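Local coordinates for dinitrogenase iron-molybdenum cofactor biosynthesis domain-containing protein (Pyrococcus horikoshii, PDB 2YX6) that is of unknown function but binds a nucleotide, ADP, and belongs to the family of dinitrogenase iron-molybdenum cofactor biosynthesis domains, at residues A[19-24]-A[67-72]; A[26-31]-A[38-43]. One frame throughout, in Å; residues are numbered along the deposited sequence.

Interaction 1: A[19-24]-A[67-72]; sequences KHFGRS and VLTYGI
Lys19, Phe21, Tyr70 and Ile72 tie the loop before strand 26-33 to the turn that follows strand 66-68 in the mixed alpha/beta fold, where Gly71 and the residues after it resemble the glycine-rich strand-turn-helix of Rossmann-type nucleotide sites. A single beta bridge pairs His20 with Gly71: Phe21 N donates to Gly71 O at 3.1 Å, and Gly71 N returns a weak bond to Lys19 O. On one flank the Lys19 chain bends at its last torsion (chi4 -24°) and brings NZ over the middle of the Tyr70 ring, 4.0 Å from the centroid and 4° off the normal, a cation-pi contact over the face. Lys19 O meets the edge of that ring in its plane, 3.5 Å from Tyr70 CD1, while Tyr70 OH bonds Asp110 beyond the two segments. Were Tyr70 an alanine, the Lys19 ammonium would probably lose the aromatic face beneath it and Asp110 its hydroxyl partner. With CG swung opposite its backbone N (chi1 173°), Phe21 extends alongside Ile72, whose CG1 and CD1 reach its CD1 side. Thr69 CG2 approaches the Phe21 ring obliquely, 3.9 Å from CD2, and Ile72 CD1 sits over one face, 4.2 Å from the centroid.

Interaction 2: A[26-31]-A[38-43]; sequences YFVFVD and KNVEVV
The beta hairpin of strands 26-33 and 36-44 holds this contact, in which Phe27, Phe29 and Asp31 pair with Val43, Glu41 and Asn39. Two-way backbone bonds close the first two of these hydrogen-bonded pairs; Phe29 N reaches Glu41 O at 2.9 Å in the carbonyl plane. At the other end Asp31 N donates to Asn39 O, and Lys38 N to Asp31 O at 2.7 Å. Val28-Val42 and Val30-Val40 are the non-hydrogen-bonded pairs, with Val28 CA 3.4 Å from Glu41 O in a CA-H...O contact. Strand 36-44 is outermost in the chain's five-stranded mixed sheet, and strand 26-33 links it to strand 2-7. On the valine face, Val28 CG1 meets Val40 CG1 diagonally at 3.9 Å, while helix 95-103 packs on Val28 and Val30. On the opposite face, Phe29 turns CG away from its carbonyl carbon (chi1 -66°), which lays the ring edge against Val43: CE2 is 3.6 Å from Val43 CG2, the two side chains nearly perpendicular. His62 stacks on the Phe29 ring. Asp31 and Asn39 run alongside each other, Asp31 CB 3.8 Å from Asn39 CB, with their carboxylate and amide planes 74° apart; Asp31 OD2 forms a salt bridge with Arg2.

Overall arrangement
Interactions 1 and 2 have centres about 15 Å apart, on opposite sides of the chain's centre, yet they meet directly through two aromatic rings: Phe21 CE2 lies 3.2 Å from Phe27 CZ, with the ring planes steeply inclined at about 80°. Both reach the same mixed sheet, and along the sequence the hairpin of 26-31 with 38-43 is nested within the loop closed by 19-24 and 67-72. Interaction 1 lies nearer the nucleotide site: the Ile72 side chain is about 4 Å from that of Val87, which contacts ADP in another structure of this protein, no nucleotide being bound to this chain, whereas the Phe27 side chain of interaction 2 is about 9 Å from it.

Interaction 1: A[19-24]-A[67-72]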
# COMPACT_ATOMS: atom_id res chain seq x y z
N LYS A 19 11.29 -14.73 2.59
CA LYS A 19 10.30 -15.25 1.67
C LYS A 19 8.93 -15.56 2.34
O LYS A 19 7.92 -15.56 1.66
CB LYS A 19 10.86 -16.44 0.84
CG LYS A 19 12.00 -15.97 -0.18
CD LYS A 19 12.27 -17.00 -1.32
CE LYS A 19 13.00 -16.33 -2.46
NZ LYS A 19 12.70 -14.85 -2.37
N HIS A 20 8.90 -15.77 3.66
CA HIS A 20 7.61 -16.00 4.34
C HIS A 20 7.33 -14.98 5.44
O HIS A 20 7.90 -15.07 6.51
CB HIS A 20 7.51 -17.42 4.95
CG HIS A 20 7.49 -18.52 3.93
ND1 HIS A 20 6.42 -18.74 3.08
CD2 HIS A 20 8.40 -19.49 3.64
CE1 HIS A 20 6.68 -19.78 2.31
NE2 HIS A 20 7.88 -20.25 2.62
N PHE A 21 6.42 -14.05 5.17
CA PHE A 21 5.99 -13.12 6.18
C PHE A 21 5.36 -13.95 7.31
O PHE A 21 4.75 -15.02 7.11
CB PHE A 21 4.99 -12.09 5.62
CG PHE A 21 4.40 -11.22 6.67
CD1 PHE A 21 3.29 -11.65 7.41
CD2 PHE A 21 4.98 -9.98 6.97
CE1 PHE A 21 2.77 -10.89 8.44
CE2 PHE A 21 4.46 -9.20 8.00
CZ PHE A 21 3.37 -9.64 8.73
N GLY A 22 5.50 -13.53 8.53
CA GLY A 22 4.70 -14.31 9.51
C GLY A 22 5.62 -15.27 10.21
O GLY A 22 5.72 -15.24 11.42
N ARG A 23 6.37 -16.07 9.46
CA ARG A 23 7.41 -16.86 10.12
C ARG A 23 8.73 -16.10 10.28
O ARG A 23 9.61 -16.52 10.99
CB ARG A 23 7.58 -18.21 9.44
CG ARG A 23 6.46 -19.21 9.81
CD ARG A 23 5.00 -18.76 9.42
NE ARG A 23 4.72 -18.67 7.97
CZ ARG A 23 3.50 -18.47 7.45
NH1 ARG A 23 3.36 -18.41 6.13
NH2 ARG A 23 2.44 -18.34 8.25
N SER A 24 8.83 -14.93 9.66
CA SER A 24 10.03 -14.10 9.79
C SER A 24 10.24 -13.54 11.23
O SER A 24 9.30 -13.27 11.98
CB SER A 24 9.96 -12.98 8.77
OG SER A 24 9.30 -11.93 9.42
N VAL A 67 3.82 -2.12 3.90
CA VAL A 67 4.61 -3.34 4.11
C VAL A 67 5.01 -3.89 2.75
O VAL A 67 4.14 -4.09 1.87
CB VAL A 67 3.76 -4.38 4.87
CG1 VAL A 67 4.49 -5.71 4.95
CG2 VAL A 67 3.36 -3.84 6.24
N LEU A 68 6.31 -4.15 2.57
CA LEU A 68 6.79 -4.80 1.38
C LEU A 68 7.12 -6.22 1.69
O LEU A 68 8.00 -6.46 2.49
CB LEU A 68 8.07 -4.14 0.84
CG LEU A 68 7.90 -2.60 0.61
CD1 LEU A 68 9.21 -2.02 0.14
CD2 LEU A 68 6.74 -2.30 -0.43
N THR A 69 6.46 -7.17 1.02
CA THR A 69 6.77 -8.58 1.28
C THR A 69 6.92 -9.37 -0.00
O THR A 69 6.55 -8.91 -1.08
CB THR A 69 5.63 -9.27 2.05
OG1 THR A 69 4.51 -9.32 1.18
CG2 THR A 69 5.23 -8.56 3.33
N TYR A 70 7.48 -10.58 0.14
CA TYR A 70 7.49 -11.58 -0.91
C TYR A 70 6.13 -12.29 -0.84
O TYR A 70 5.15 -11.88 -1.46
CB TYR A 70 8.67 -12.54 -0.74
CG TYR A 70 8.75 -13.53 -1.91
CD1 TYR A 70 8.49 -14.88 -1.74
CD2 TYR A 70 9.05 -13.08 -3.19
CE1 TYR A 70 8.50 -15.78 -2.84
CE2 TYR A 70 9.10 -13.95 -4.29
CZ TYR A 70 8.85 -15.33 -4.09
OH TYR A 70 8.90 -16.23 -5.20
N GLY A 71 6.06 -13.30 0.02
CA GLY A 71 4.83 -14.05 0.25
C GLY A 71 4.17 -13.67 1.58
O GLY A 71 4.83 -13.38 2.58
N ILE A 72 2.85 -13.68 1.59
CA ILE A 72 2.10 -13.36 2.78
C ILE A 72 0.72 -13.87 2.50
O ILE A 72 0.32 -13.96 1.33
CB ILE A 72 2.14 -11.83 3.04
CG1 ILE A 72 1.15 -11.45 4.17
CG2 ILE A 72 1.90 -11.10 1.71
CD1 ILE A 72 1.11 -10.00 4.52

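Interaction 2: A[26-31]-A[38-43]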
# COMPACT_ATOMS: atom_id res chain seq x y z
N TYR A 26 12.81 -11.03 12.01
CA TYR A 26 13.31 -9.67 12.01
C TYR A 26 12.54 -8.82 11.02
O TYR A 26 12.13 -9.28 9.99
CB TYR A 26 14.77 -9.69 11.59
CG TYR A 26 15.70 -10.52 12.53
CD1 TYR A 26 16.16 -10.00 13.72
CD2 TYR A 26 16.07 -11.81 12.20
CE1 TYR A 26 16.99 -10.73 14.59
CE2 TYR A 26 16.90 -12.58 13.05
CZ TYR A 26 17.36 -12.03 14.25
OH TYR A 26 18.21 -12.76 15.07
N PHE A 27 12.37 -7.55 11.34
CA PHE A 27 11.69 -6.61 10.47
C PHE A 27 12.57 -5.40 10.39
O PHE A 27 13.20 -5.01 11.37
CB PHE A 27 10.32 -6.21 11.01
CG PHE A 27 9.20 -7.11 10.52
CD1 PHE A 27 8.43 -6.73 9.42
CD2 PHE A 27 9.00 -8.36 11.09
CE1 PHE A 27 7.43 -7.58 8.94
CE2 PHE A 27 7.99 -9.22 10.59
CZ PHE A 27 7.22 -8.82 9.56
N VAL A 28 12.56 -4.78 9.22
CA VAL A 28 13.23 -3.50 9.00
C VAL A 28 12.21 -2.40 8.70
O VAL A 28 11.36 -2.56 7.86
CB VAL A 28 14.20 -3.63 7.78
CG1 VAL A 28 14.90 -2.32 7.44
CG2 VAL A 28 15.19 -4.75 7.99
N PHE A 29 12.30 -1.28 9.41
CA PHE A 29 11.39 -0.14 9.31
C PHE A 29 12.22 0.97 8.71
O PHE A 29 13.29 1.33 9.23
CB PHE A 29 10.85 0.26 10.71
CG PHE A 29 9.98 -0.77 11.30
CD1 PHE A 29 8.63 -0.81 10.97
CD2 PHE A 29 10.50 -1.77 12.10
CE1 PHE A 29 7.79 -1.80 11.50
CE2 PHE A 29 9.66 -2.78 12.63
CZ PHE A 29 8.29 -2.75 12.34
N VAL A 30 11.75 1.49 7.60
CA VAL A 30 12.55 2.49 6.89
C VAL A 30 11.74 3.76 6.75
O VAL A 30 10.63 3.73 6.13
CB VAL A 30 12.90 2.04 5.44
CG1 VAL A 30 13.75 3.18 4.77
CG2 VAL A 30 13.68 0.69 5.46
N ASP A 31 12.28 4.86 7.27
CA ASP A 31 11.65 6.15 7.11
C ASP A 31 12.11 6.86 5.86
O ASP A 31 13.30 7.18 5.71
CB ASP A 31 11.95 7.06 8.28
CG ASP A 31 11.17 6.66 9.48
OD1 ASP A 31 11.32 5.50 9.91
OD2 ASP A 31 10.44 7.52 10.00
N LYS A 38 15.69 8.44 5.69
CA LYS A 38 16.03 9.20 6.88
C LYS A 38 16.39 8.37 8.12
O LYS A 38 17.03 8.85 9.03
CB LYS A 38 14.87 10.15 7.22
CG LYS A 38 14.94 11.47 6.44
CD LYS A 38 15.53 12.58 7.30
CE LYS A 38 14.45 13.36 8.07
NZ LYS A 38 14.01 14.55 7.25
N ASN A 39 15.94 7.12 8.16
CA ASN A 39 16.14 6.31 9.33
C ASN A 39 15.92 4.85 8.94
O ASN A 39 15.01 4.56 8.14
CB ASN A 39 15.14 6.77 10.37
CG ASN A 39 15.46 6.28 11.75
OD1 ASN A 39 15.00 5.22 12.19
ND2 ASN A 39 16.22 7.09 12.48
N VAL A 40 16.78 3.97 9.46
CA VAL A 40 16.57 2.52 9.38
C VAL A 40 16.50 1.96 10.80
O VAL A 40 17.27 2.34 11.67
CB VAL A 40 17.67 1.83 8.62
CG1 VAL A 40 17.54 0.28 8.72
CG2 VAL A 40 17.71 2.34 7.18
N GLU A 41 15.53 1.09 11.05
CA GLU A 41 15.34 0.54 12.38
C GLU A 41 15.18 -0.94 12.19
O GLU A 41 14.34 -1.38 11.41
CB GLU A 41 14.13 1.21 13.06
CG GLU A 41 13.55 0.44 14.25
CD GLU A 41 13.47 1.26 15.55
OE1 GLU A 41 13.30 0.61 16.63
OE2 GLU A 41 13.61 2.53 15.54
N VAL A 42 16.02 -1.70 12.90
CA VAL A 42 16.09 -3.14 12.73
C VAL A 42 15.69 -3.79 14.05
O VAL A 42 16.46 -3.76 15.02
CB VAL A 42 17.51 -3.54 12.43
CG1 VAL A 42 17.55 -4.99 12.20
CG2 VAL A 42 18.03 -2.78 11.17
N VAL A 43 14.47 -4.30 14.14
CA VAL A 43 14.03 -4.92 15.43
C VAL A 43 13.64 -6.38 15.24
O VAL A 43 13.52 -6.86 14.11
CB VAL A 43 12.92 -4.12 16.10
CG1 VAL A 43 13.41 -2.68 16.46
CG2 VAL A 43 11.78 -4.03 15.19